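Local structure of endo-beta-1,4-glucanase (cellulase B) (Bacillus halodurans, 4V2X) at residues E510-V514 / V553-R559; H491-F495 / K544-F550; V281-G285 / W524-F530; F501-L506 / F534-Y538. The protein probably hydrolyses beta-glucan chains with a family 5 glycoside hydrolase module that is joined to an Ig-like module and a CBM46 carbohydrate-binding module. All coordinates share one frame; numbering follows the deposited sequence. Where two conformers were deposited one is given.

Interaction 1 (E510-V514 / V553-R559)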
loop_
_atom_site.group_PDB
_atom_site.type_symbol
_atom_site.label_atom_id
_atom_site.label_comp_id
_atom_site.label_asym_id
_atom_site.label_seq_id
_atom_site.Cartn_x
_atom_site.Cartn_y
_atom_site.Cartn_z
ATOM N N GLU A 510 22.410 25.581 30.213
ATOM C CA GLU A 510 21.527 26.447 29.446
ATOM C C GLU A 510 22.310 27.579 28.807
ATOM O O GLU A 510 23.323 28.023 29.348
ATOM C CB GLU A 510 20.451 27.062 30.342
ATOM C CG GLU A 510 19.478 26.075 30.941
ATOM C CD GLU A 510 18.438 26.775 31.769
ATOM O OE1 GLU A 510 17.449 27.255 31.184
ATOM O OE2 GLU A 510 18.634 26.853 33.001
ATOM N N ALA A 511 21.825 28.048 27.666
ATOM C CA ALA A 511 22.391 29.213 26.984
ATOM C C ALA A 511 21.252 30.064 26.436
ATOM O O ALA A 511 20.445 29.587 25.629
ATOM C CB ALA A 511 23.332 28.775 25.864
ATOM N N VAL A 512 21.173 31.310 26.902
ATOM C CA VAL A 512 20.160 32.260 26.436
ATOM C C VAL A 512 20.831 33.591 26.134
ATOM O O VAL A 512 21.818 33.948 26.775
ATOM C CB VAL A 512 19.027 32.465 27.471
ATOM C CG1 VAL A 512 18.375 31.135 27.825
ATOM C CG2 VAL A 512 19.538 33.151 28.732
ATOM N N TYR A 513 20.308 34.324 25.155
ATOM C CA TYR A 513 20.773 35.679 24.909
ATOM C C TYR A 513 20.244 36.537 26.040
ATOM O O TYR A 513 19.089 36.378 26.426
ATOM C CB TYR A 513 20.273 36.188 23.558
ATOM C CG TYR A 513 20.893 35.438 22.402
ATOM C CD1 TYR A 513 22.234 35.622 22.080
ATOM C CD2 TYR A 513 20.155 34.530 21.656
ATOM C CE1 TYR A 513 22.818 34.929 21.033
ATOM C CE2 TYR A 513 20.734 33.828 20.608
ATOM C CZ TYR A 513 22.071 34.036 20.305
ATOM O OH TYR A 513 22.663 33.347 19.272
ATOM N N VAL A 514 21.072 37.428 26.581
ATOM C CA VAL A 514 20.628 38.278 27.694
ATOM C C VAL A 514 19.438 39.155 27.276
ATOM O O VAL A 514 18.595 39.475 28.108
ATOM C CB VAL A 514 21.765 39.147 28.296
ATOM C CG1 VAL A 514 22.875 38.270 28.849
ATOM C CG2 VAL A 514 22.321 40.139 27.287
ATOM N N VAL A 553 25.630 30.637 17.438
ATOM C CA VAL A 553 25.507 31.754 18.351
ATOM C C VAL A 553 25.852 33.032 17.589
ATOM O O VAL A 553 26.916 33.131 16.976
ATOM C CB VAL A 553 26.445 31.596 19.560
ATOM C CG1 VAL A 553 26.402 32.831 20.455
ATOM C CG2 VAL A 553 26.091 30.337 20.351
ATOM N N ARG A 554 24.953 34.006 17.631
ATOM C CA ARG A 554 25.224 35.309 17.025
ATOM C C ARG A 554 26.088 36.146 17.954
ATOM O O ARG A 554 26.121 35.912 19.163
ATOM C CB ARG A 554 23.923 36.032 16.677
ATOM C CG ARG A 554 23.118 36.537 17.857
ATOM C CD ARG A 554 22.169 37.648 17.434
ATOM N NE ARG A 554 21.425 38.163 18.577
ATOM C CZ ARG A 554 20.275 37.664 19.028
ATOM N NH1 ARG A 554 19.694 36.621 18.435
ATOM N NH2 ARG A 554 19.698 38.221 20.086
ATOM N N ASP A 555 26.803 37.115 17.387
ATOM C CA ASP A 555 27.580 38.055 18.188
ATOM C C ASP A 555 26.669 38.728 19.215
ATOM O O ASP A 555 25.504 39.026 18.928
ATOM C CB ASP A 555 28.221 39.133 17.308
ATOM C CG ASP A 555 29.396 38.622 16.497
ATOM O OD1 ASP A 555 29.743 37.425 16.577
ATOM O OD2 ASP A 555 29.981 39.442 15.762
ATOM N N GLY A 556 27.202 38.957 20.407
ATOM C CA GLY A 556 26.432 39.540 21.499
ATOM C C GLY A 556 26.695 38.816 22.806
ATOM O O GLY A 556 27.682 38.091 22.942
ATOM N N GLU A 557 25.800 39.017 23.768
ATOM C CA GLU A 557 26.024 38.556 25.129
ATOM C C GLU A 557 25.063 37.428 25.457
ATOM O O GLU A 557 23.856 37.549 25.260
ATOM C CB GLU A 557 25.847 39.702 26.116
ATOM C CG GLU A 557 26.275 39.345 27.532
ATOM C CD GLU A 557 26.239 40.525 28.475
ATOM O OE1 GLU A 557 26.579 41.640 28.039
ATOM O OE2 GLU A 557 25.875 40.332 29.657
ATOM N N VAL A 558 25.624 36.335 25.958
ATOM C CA VAL A 558 24.874 35.120 26.253
ATOM C C VAL A 558 25.085 34.755 27.717
ATOM O O VAL A 558 26.217 34.766 28.219
ATOM C CB VAL A 558 25.343 33.977 25.335
ATOM C CG1 VAL A 558 24.867 32.612 25.830
ATOM C CG2 VAL A 558 24.868 34.243 23.910
ATOM N N ARG A 559 23.993 34.428 28.401
ATOM C CA ARG A 559 24.065 33.941 29.770
ATOM C C ARG A 559 24.019 32.426 29.760
ATOM O O ARG A 559 23.098 31.825 29.198
ATOM C CB ARG A 559 22.918 34.489 30.629
ATOM C CG ARG A 559 23.011 34.066 32.090
ATOM C CD ARG A 559 21.925 34.722 32.940
ATOM N NE ARG A 559 20.581 34.438 32.430
ATOM C CZ ARG A 559 19.916 33.291 32.600
ATOM N NH1 ARG A 559 20.450 32.280 33.282
ATOM N NH2 ARG A 559 18.700 33.151 32.082
#

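Interaction 2 (H491-F495 / K544-F550)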
loop_
_atom_site.group_PDB
_atom_site.type_symbol
_atom_site.label_atom_id
_atom_site.label_comp_id
_atom_site.label_asym_id
_atom_site.label_seq_id
_atom_site.Cartn_x
_atom_site.Cartn_y
_atom_site.Cartn_z
ATOM N N HIS A 491 39.095 31.726 21.659
ATOM C CA HIS A 491 38.664 31.629 20.269
ATOM C C HIS A 491 37.588 30.545 20.161
ATOM O O HIS A 491 37.608 29.575 20.916
ATOM C CB HIS A 491 39.884 31.288 19.405
ATOM C CG HIS A 491 39.620 31.282 17.932
ATOM N ND1 HIS A 491 39.382 30.124 17.226
ATOM C CD2 HIS A 491 39.600 32.286 17.023
ATOM C CE1 HIS A 491 39.205 30.415 15.949
ATOM N NE2 HIS A 491 39.334 31.721 15.799
ATOM N N VAL A 492 36.657 30.701 19.225
ATOM C CA VAL A 492 35.531 29.760 19.092
ATOM C C VAL A 492 35.931 28.311 18.801
ATOM O O VAL A 492 35.167 27.387 19.083
ATOM C CB VAL A 492 34.510 30.197 18.013
ATOM C CG1 VAL A 492 33.818 31.493 18.418
ATOM C CG2 VAL A 492 35.158 30.309 16.635
ATOM N N SER A 493 37.104 28.113 18.209
ATOM C CA SER A 493 37.572 26.776 17.851
ATOM C C SER A 493 38.111 25.983 19.035
ATOM O O SER A 493 38.230 24.768 18.952
ATOM C CB SER A 493 38.649 26.859 16.764
ATOM O OG SER A 493 39.867 27.345 17.297
ATOM N N ASN A 494 38.442 26.662 20.132
ATOM C CA ASN A 494 39.090 26.015 21.259
ATOM C C ASN A 494 38.831 26.775 22.555
ATOM O O ASN A 494 39.762 27.150 23.266
ATOM C CB ASN A 494 40.594 25.917 20.974
ATOM C CG ASN A 494 41.347 25.154 22.037
ATOM O OD1 ASN A 494 40.865 24.148 22.559
ATOM N ND2 ASN A 494 42.544 25.632 22.366
ATOM N N PHE A 495 37.556 27.000 22.859
ATOM C CA PHE A 495 37.181 27.803 24.015
ATOM C C PHE A 495 36.957 26.940 25.254
ATOM O O PHE A 495 36.059 26.097 25.271
ATOM C CB PHE A 495 35.920 28.615 23.735
ATOM C CG PHE A 495 35.618 29.625 24.800
ATOM C CD1 PHE A 495 36.283 30.836 24.828
ATOM C CD2 PHE A 495 34.687 29.354 25.796
ATOM C CE1 PHE A 495 36.023 31.766 25.818
ATOM C CE2 PHE A 495 34.414 30.286 26.787
ATOM C CZ PHE A 495 35.087 31.490 26.801
ATOM N N LYS A 544 34.419 23.012 28.445
ATOM C CA LYS A 544 34.574 23.239 27.012
ATOM C C LYS A 544 33.252 23.681 26.397
ATOM O O LYS A 544 32.219 23.069 26.653
ATOM C CB LYS A 544 35.049 21.950 26.329
ATOM C CG LYS A 544 35.401 22.090 24.853
ATOM C CD LYS A 544 36.199 23.358 24.601
ATOM C CE LYS A 544 37.333 23.160 23.612
ATOM N NZ LYS A 544 36.872 23.137 22.201
ATOM N N LEU A 545 33.294 24.743 25.600
ATOM C CA LEU A 545 32.160 25.143 24.764
ATOM C C LEU A 545 32.642 24.891 23.353
ATOM O O LEU A 545 33.676 25.429 22.958
ATOM C CB LEU A 545 31.794 26.620 24.938
ATOM C CG LEU A 545 31.430 27.090 26.349
ATOM C CD1 LEU A 545 30.975 28.537 26.317
ATOM C CD2 LEU A 545 30.354 26.216 26.965
ATOM N N THR A 546 31.909 24.085 22.595
ATOM C CA THR A 546 32.424 23.585 21.316
ATOM C C THR A 546 32.288 24.582 20.178
ATOM O O THR A 546 31.488 25.528 20.230
ATOM C CB THR A 546 31.709 22.298 20.885
ATOM O OG1 THR A 546 30.339 22.590 20.617
ATOM C CG2 THR A 546 31.824 21.217 21.960
ATOM N N GLU A 547 33.051 24.344 19.118
ATOM C CA GLU A 547 32.898 25.143 17.904
ATOM C C GLU A 547 31.492 25.006 17.317
ATOM O O GLU A 547 30.935 25.970 16.789
ATOM C CB GLU A 547 33.951 24.759 16.862
ATOM C CG GLU A 547 33.990 25.746 15.708
ATOM C CD GLU A 547 35.207 25.605 14.814
ATOM O OE1 GLU A 547 36.223 25.019 15.250
ATOM O OE2 GLU A 547 35.138 26.102 13.668
ATOM N N ALA A 548 30.903 23.820 17.433
ATOM C CA ALA A 548 29.540 23.593 16.941
ATOM C C ALA A 548 28.527 24.458 17.684
ATOM O O ALA A 548 27.553 24.925 17.098
ATOM C CB ALA A 548 29.169 22.128 17.081
ATOM N N PHE A 549 28.754 24.658 18.978
ATOM C CA PHE A 549 27.930 25.585 19.760
ATOM C C PHE A 549 28.021 26.988 19.171
ATOM O O PHE A 549 27.005 27.598 18.852
ATOM C CB PHE A 549 28.368 25.593 21.223
ATOM C CG PHE A 549 27.729 26.676 22.061
ATOM C CD1 PHE A 549 26.402 26.581 22.451
ATOM C CD2 PHE A 549 28.482 27.754 22.509
ATOM C CE1 PHE A 549 25.825 27.561 23.247
ATOM C CE2 PHE A 549 27.913 28.736 23.310
ATOM C CZ PHE A 549 26.584 28.639 23.679
ATOM N N PHE A 550 29.245 27.488 19.020
ATOM C CA PHE A 550 29.445 28.854 18.546
ATOM C C PHE A 550 28.975 29.094 17.113
ATOM O O PHE A 550 28.600 30.216 16.773
ATOM C CB PHE A 550 30.903 29.272 18.719
ATOM C CG PHE A 550 31.293 29.494 20.149
ATOM C CD1 PHE A 550 30.724 30.527 20.881
ATOM C CD2 PHE A 550 32.219 28.676 20.769
ATOM C CE1 PHE A 550 31.074 30.740 22.202
ATOM C CE2 PHE A 550 32.581 28.888 22.091
ATOM C CZ PHE A 550 32.005 29.920 22.809
HETATM O O HOH W 1 35.588 25.567 21.134
HETATM O O HOH W 2 36.948 23.034 16.870
#

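Interaction 3 (V281-G285 / W524-F530)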
loop_
_atom_site.group_PDB
_atom_site.type_symbol
_atom_site.label_atom_id
_atom_site.label_comp_id
_atom_site.label_asym_id
_atom_site.label_seq_id
_atom_site.Cartn_x
_atom_site.Cartn_y
_atom_site.Cartn_z
ATOM N N VAL A 281 19.902 11.799 24.138
ATOM C CA VAL A 281 21.074 12.599 23.787
ATOM C C VAL A 281 21.458 13.639 24.845
ATOM O O VAL A 281 22.519 14.252 24.737
ATOM C CB VAL A 281 20.927 13.296 22.410
ATOM C CG1 VAL A 281 20.674 12.261 21.315
ATOM C CG2 VAL A 281 19.847 14.381 22.424
ATOM N N ASN A 282 20.620 13.799 25.867
ATOM C CA ASN A 282 20.794 14.804 26.922
ATOM C C ASN A 282 20.718 16.228 26.390
ATOM O O ASN A 282 21.724 16.926 26.268
ATOM C CB ASN A 282 22.076 14.587 27.733
ATOM C CG ASN A 282 22.096 15.397 29.015
ATOM O OD1 ASN A 282 21.305 16.328 29.201
ATOM N ND2 ASN A 282 23.007 15.054 29.907
ATOM N N ILE A 283 19.492 16.645 26.101
ATOM C CA ILE A 283 19.195 17.978 25.603
ATOM C C ILE A 283 17.842 18.367 26.206
ATOM O O ILE A 283 17.116 17.515 26.728
ATOM C CB ILE A 283 19.154 17.980 24.051
ATOM C CG1 ILE A 283 19.173 19.400 23.474
ATOM C CG2 ILE A 283 17.948 17.207 23.536
ATOM C CD1 ILE A 283 19.316 19.407 21.957
ATOM N N ALA A 284 17.535 19.656 26.183
ATOM C CA ALA A 284 16.220 20.171 26.575
ATOM C C ALA A 284 15.870 19.952 28.056
ATOM O O ALA A 284 14.704 20.080 28.448
ATOM C CB ALA A 284 15.127 19.600 25.667
ATOM N N GLY A 285 16.878 19.650 28.872
ATOM C CA GLY A 285 16.688 19.490 30.309
ATOM C C GLY A 285 16.374 18.084 30.769
ATOM O O GLY A 285 16.143 17.875 31.972
ATOM N N TRP A 524 15.032 25.888 20.138
ATOM C CA TRP A 524 13.702 25.673 20.708
ATOM C C TRP A 524 13.770 25.400 22.227
ATOM O O TRP A 524 12.756 25.451 22.921
ATOM C CB TRP A 524 12.967 24.538 19.981
ATOM C CG TRP A 524 13.779 23.309 19.824
ATOM C CD1 TRP A 524 14.606 23.002 18.781
ATOM C CD2 TRP A 524 13.875 22.220 20.743
ATOM N NE1 TRP A 524 15.205 21.793 18.991
ATOM C CE2 TRP A 524 14.771 21.285 20.187
ATOM C CE3 TRP A 524 13.275 21.932 21.974
ATOM C CZ2 TRP A 524 15.097 20.095 20.825
ATOM C CZ3 TRP A 524 13.602 20.744 22.608
ATOM C CH2 TRP A 524 14.498 19.839 22.032
ATOM N N THR A 525 14.970 25.141 22.738
ATOM C CA THR A 525 15.189 24.978 24.170
ATOM C C THR A 525 16.430 25.740 24.622
ATOM O O THR A 525 17.391 25.895 23.864
ATOM C CB THR A 525 15.327 23.486 24.559
ATOM O OG1 THR A 525 15.564 23.371 25.969
ATOM C CG2 THR A 525 16.466 22.802 23.796
ATOM N N SER A 526 16.409 26.207 25.868
ATOM C CA SER A 526 17.582 26.807 26.484
ATOM C C SER A 526 18.641 25.776 26.875
ATOM O O SER A 526 19.793 26.137 27.028
ATOM C CB SER A 526 17.175 27.578 27.743
ATOM O OG SER A 526 16.604 26.692 28.694
ATOM N N PHE A 527 18.243 24.516 27.070
ATOM C CA PHE A 527 19.173 23.483 27.535
ATOM C C PHE A 527 19.910 22.880 26.354
ATOM O O PHE A 527 19.297 22.224 25.508
ATOM C CB PHE A 527 18.439 22.365 28.269
ATOM C CG PHE A 527 17.898 22.769 29.606
ATOM C CD1 PHE A 527 18.673 22.629 30.743
ATOM C CD2 PHE A 527 16.617 23.281 29.729
ATOM C CE1 PHE A 527 18.181 22.986 31.985
ATOM C CE2 PHE A 527 16.123 23.642 30.972
ATOM C CZ PHE A 527 16.911 23.497 32.096
ATOM N N LYS A 528 21.211 23.117 26.298
ATOM C CA LYS A 528 22.035 22.644 25.184
ATOM C C LYS A 528 22.365 21.158 25.314
ATOM O O LYS A 528 22.195 20.545 26.378
ATOM C CB LYS A 528 23.327 23.459 25.082
ATOM C CG LYS A 528 23.126 24.958 24.911
ATOM C CD LYS A 528 22.309 25.319 23.672
ATOM C CE LYS A 528 20.847 25.613 23.986
ATOM N NZ LYS A 528 20.060 25.966 22.768
ATOM N N GLU A 529 22.833 20.583 24.213
ATOM C CA GLU A 529 23.086 19.156 24.128
ATOM C C GLU A 529 24.456 18.784 24.709
ATOM O O GLU A 529 25.490 19.279 24.260
ATOM C CB GLU A 529 22.978 18.699 22.677
ATOM C CG GLU A 529 23.261 17.217 22.514
ATOM C CD GLU A 529 23.090 16.705 21.104
ATOM O OE1 GLU A 529 22.514 17.417 20.257
ATOM O OE2 GLU A 529 23.546 15.575 20.850
ATOM N N PHE A 530 24.461 17.879 25.688
ATOM C CA PHE A 530 25.683 17.456 26.369
ATOM C C PHE A 530 26.623 16.799 25.359
ATOM O O PHE A 530 26.202 15.944 24.583
ATOM C CB PHE A 530 25.337 16.467 27.494
ATOM C CG PHE A 530 26.458 16.213 28.468
ATOM C CD1 PHE A 530 27.553 15.427 28.117
ATOM C CD2 PHE A 530 26.402 16.734 29.756
ATOM C CE1 PHE A 530 28.573 15.184 29.021
ATOM C CE2 PHE A 530 27.419 16.491 30.666
ATOM C CZ PHE A 530 28.507 15.717 30.302
HETATM O O HOH W 3 22.801 18.820 28.335
#

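Interaction 4 (F501-L506 / F534-Y538)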
loop_
_atom_site.group_PDB
_atom_site.type_symbol
_atom_site.label_atom_id
_atom_site.label_comp_id
_atom_site.label_asym_id
_atom_site.label_seq_id
_atom_site.Cartn_x
_atom_site.Cartn_y
_atom_site.Cartn_z
ATOM N N PHE A 501 35.642 22.121 39.478
ATOM C CA PHE A 501 34.418 21.343 39.637
ATOM C C PHE A 501 34.130 21.055 41.108
ATOM O O PHE A 501 32.973 20.900 41.486
ATOM C CB PHE A 501 34.462 20.060 38.806
ATOM C CG PHE A 501 34.317 20.306 37.331
ATOM C CD1 PHE A 501 33.064 20.526 36.770
ATOM C CD2 PHE A 501 35.427 20.339 36.507
ATOM C CE1 PHE A 501 32.924 20.763 35.412
ATOM C CE2 PHE A 501 35.296 20.579 35.148
ATOM C CZ PHE A 501 34.045 20.792 34.599
ATOM N N ASN A 502 35.185 21.014 41.926
ATOM C CA ASN A 502 35.053 20.930 43.381
ATOM C C ASN A 502 34.122 19.798 43.836
ATOM O O ASN A 502 33.242 19.996 44.671
ATOM C CB ASN A 502 34.607 22.289 43.955
ATOM C CG ASN A 502 35.730 23.308 43.993
ATOM O OD1 ASN A 502 36.912 22.953 43.990
ATOM N ND2 ASN A 502 35.368 24.591 44.039
ATOM N N GLY A 503 34.331 18.608 43.274
ATOM C CA GLY A 503 33.564 17.422 43.645
ATOM C C GLY A 503 32.211 17.279 42.970
ATOM O O GLY A 503 31.476 16.328 43.256
ATOM N N ASN A 504 31.877 18.209 42.070
ATOM C CA ASN A 504 30.587 18.199 41.381
ATOM C C ASN A 504 30.636 17.520 40.025
ATOM O O ASN A 504 31.681 17.478 39.372
ATOM C CB ASN A 504 30.068 19.622 41.184
ATOM C CG ASN A 504 29.724 20.296 42.486
ATOM O OD1 ASN A 504 28.627 20.113 43.011
ATOM N ND2 ASN A 504 30.662 21.075 43.023
ATOM N N SER A 505 29.482 16.995 39.620
ATOM C CA SER A 505 29.286 16.435 38.292
ATOM C C SER A 505 28.295 17.320 37.542
ATOM O O SER A 505 27.240 17.664 38.080
ATOM C CB SER A 505 28.738 15.014 38.403
ATOM O OG SER A 505 28.370 14.496 37.139
ATOM N N LEU A 506 28.637 17.694 36.312
ATOM C CA LEU A 506 27.774 18.569 35.526
ATOM C C LEU A 506 26.624 17.777 34.929
ATOM O O LEU A 506 26.842 16.732 34.332
ATOM C CB LEU A 506 28.573 19.241 34.410
ATOM C CG LEU A 506 27.805 20.194 33.482
ATOM C CD1 LEU A 506 27.353 21.443 34.218
ATOM C CD2 LEU A 506 28.668 20.562 32.288
ATOM N N PHE A 534 28.754 21.393 24.564
ATOM C CA PHE A 534 29.644 21.672 25.676
ATOM C C PHE A 534 30.079 20.360 26.302
ATOM O O PHE A 534 29.438 19.329 26.097
ATOM C CB PHE A 534 28.919 22.507 26.732
ATOM C CG PHE A 534 27.805 21.762 27.406
ATOM C CD1 PHE A 534 26.537 21.743 26.847
ATOM C CD2 PHE A 534 28.037 21.039 28.572
ATOM C CE1 PHE A 534 25.506 21.047 27.452
ATOM C CE2 PHE A 534 27.011 20.331 29.172
ATOM C CZ PHE A 534 25.750 20.340 28.620
ATOM N N SER A 535 31.150 20.395 27.084
ATOM C CA SER A 535 31.627 19.199 27.775
ATOM C C SER A 535 32.453 19.567 29.006
ATOM O O SER A 535 33.290 20.454 28.938
ATOM C CB SER A 535 32.474 18.351 26.820
ATOM O OG SER A 535 32.927 17.156 27.446
ATOM N N PRO A 536 32.228 18.876 30.131
ATOM C CA PRO A 536 33.107 19.099 31.267
ATOM C C PRO A 536 34.368 18.265 31.101
ATOM O O PRO A 536 34.273 17.085 30.778
ATOM C CB PRO A 536 32.281 18.596 32.450
ATOM C CG PRO A 536 31.409 17.537 31.873
ATOM C CD PRO A 536 31.158 17.903 30.437
ATOM N N SER A 537 35.529 18.887 31.289
ATOM C CA SER A 537 36.798 18.177 31.308
ATOM C C SER A 537 37.288 18.145 32.747
ATOM O O SER A 537 37.976 19.060 33.207
ATOM C CB SER A 537 37.822 18.875 30.411
ATOM O OG SER A 537 37.446 18.760 29.051
ATOM N N TYR A 538 36.917 17.084 33.453
ATOM C CA TYR A 538 37.150 16.994 34.887
ATOM C C TYR A 538 38.634 16.945 35.232
ATOM O O TYR A 538 39.076 17.637 36.146
ATOM C CB TYR A 538 36.423 15.782 35.468
ATOM C CG TYR A 538 34.925 15.903 35.384
ATOM C CD1 TYR A 538 34.249 16.824 36.172
ATOM C CD2 TYR A 538 34.182 15.116 34.508
ATOM C CE1 TYR A 538 32.880 16.956 36.095
ATOM C CE2 TYR A 538 32.808 15.242 34.428
ATOM C CZ TYR A 538 32.166 16.164 35.227
ATOM O OH TYR A 538 30.811 16.308 35.173
HETATM O O HOH W 4 29.179 15.214 33.679
#

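Interaction 1 (E510-V514 / V553-R559)
Y513 and R554 stack at one end of the antiparallel sheet of the CBM46 module, where strand 506-513, outermost in that sheet, pairs with strand 556-564. The R554 guanidinium lies flat on one ring face, planes 16° apart, its CZ 3.9 Å from the Y513 ring centroid and almost on the ring normal, a cation-pi contact. At the phenol end, R554 N donates to Y513 OH (2.9 Å) in a nearly straight bond, tying the loop before strand 556-564 to Y513. V558 CG2 meets Y513 CD1 obliquely, 3.5 Å away. With an alanine in place of Y513, the R554 guanidinium would probably be set free to turn and its backbone N left without this acceptor. V514 follows the strand: its N donates to E557 O (3.1 Å), while both methyls rest against the extended E557 side chain. V512 and R559 form the antiparallel hydrogen-bonded pair, V512 N donating to R559 O (3.0 Å) and R559 N to V512 O (2.8 Å), and their side chains run side by side. A bend at chi3 (56°) turns the R559 guanidinium over its neighbour, so that V512 CG2 lies on one of its faces, 3.5 Å from R559 NH2.

Interaction 2 (H491-F495 / K544-F550)
Apolar packing of V492 and F495 against F550 and L545, topped by a water-bridged polar layer, joins a hairpin turn to the start of a short helix in the CBM46 module. F550 CG stands anti to the carbonyl carbon (chi1 -71°), which directs the ring at the turn: V492 CG1 lies 3.7 Å from F550 CG. Farther along, F550 CE2 reaches F495 CB at 3.7 Å, and the ring edge points at the face of F495 in an offset edge-to-face pair, planes at 84°. A serine in place of F550 would probably open a gap between V492 and F495 and leave the F495 face without its aromatic mate. The turn, type I from H491 to N494, links strands 484-491 and 495-500; across the contact, T546 is the N-cap of helix 547-551, its OG1 accepting from F549 N and also bonded to Y532 O. F495 and L545 point the same way, CD2 of F495 3.8 Å from CD1 of L545, and L545 N donates to F495 O (3.1 Å). One water donates to V492 O (2.8 Å) and L545 O (2.6 Å) and accepts from F495 N (3.0 Å) and K544 NZ; a second donates to S493 O and E547 OE1.

Interaction 3 (V281-G285 / W524-F530)
Two backbone bonds tie the segments together, F530 N donating to N282 O (3.0 Å) and A284 N to F527 O (3.2 Å), the second from well above the carbonyl plane. N282, with positive phi, is the C-prime residue of the Schellman motif that ends helix 277-281, and turns the chain so that 282-285 lies along loop 524-530. I283 is extended, CG1 anti to its backbone N (chi1 -167°), which brings CD1 to 3.8 Å from E529 CB. The A284 methyl touches the six-membered ring of W524, CB 3.6 Å from CZ3, while T525 CG2 covers a face of that indole. T525 OG1 accepts from F527 N, an ST turn that shapes the loop. G285 CA sits over the F527 ring, 3.8 Å from its centroid, a CH-pi contact. The N282 amide is nearly parallel to the F530 ring, planes 15° apart, with ND2 3.6 Å from F530 CB; ND2 itself donates to V331 O. E529 OE2 makes a salt bridge with K327, whose NZ also binds V281 O and F530 O. The contact docks the CBM46 module on the catalytic (beta/alpha)8 barrel: 281-285 links helices 277-281 and 291-309, between the sixth and seventh barrel strands, and W277 of the first helix touches I283 and W524, while 524-530 leads from strand 506-513 to 534-537, with the backbones of S526 and K528 hydrogen-bonded to A511 and M509.

Interaction 4 (F501-L506 / F534-Y538)
F534 comes first, its CE2 3.5 Å from CD2 of L506, the methyl oblique to the ring. The leucine reaches it because CG is anti to the backbone N (chi1 180°), which carries the branch across to the strand. P536 comes next and wedges between two partners: its CB meets F501 CZ at 3.5 Å, and its CD lies 4.1 Å from L506 CD2. P536 CB also lies over one face of the Y538 ring. S537 contributes its carbonyl, whose O lies obliquely by F501 CE2. The edge of Y538 points to the face of F501, CE1 3.6 Å from F501 CD1, with the planes at 55°, and its phenol end passes N504 O to reach L506. There Y538 OH accepts from L506 N (2.8 Å, 163°), the donor lying in the plane of the phenol ring, and a water in contact with the hydroxyl donates to L506 O (2.9 Å). The type I' beta turn F501-N504 is braced by N504, whose backbone N and ND2 (2.8 Å) both donate to F501 O; its OD1 bonds S566. The loop joins strands 495-500 and 506-513 of the CBM46 module, and because strands 506-513 and 534-537 end its antiparallel sheet, L506 on P536 and F534 brings the two end strands together; F501 and L506 also pack on M543 of strand 542-545 and F564 of strand 556-564.

Overall arrangement
Interactions 1, 2 and 4 lie within the CBM46 module and share its antiparallel sheet; interaction 3 joins it to the catalytic barrel. Interactions 1 and 2, centres about 13 Å apart, meet where A511 CB packs on F549 CE1 (3.8 Å). Interaction 3 reaches interaction 1, about 15 Å between centres, through a probable hydrogen bond between E510 OE1 and S526 OG (2.7 Å), and interaction 4, about 17 Å off, where F530 CZ touches P536 CD (3.4 Å). Interactions 2 and 4 connect through a probable hydrogen bond of K544 N to S535 O (2.8 Å). None lies at the calcium sites; a glycerol, probably from the crystallisation liquor, binds E529 OE1 in interaction 3.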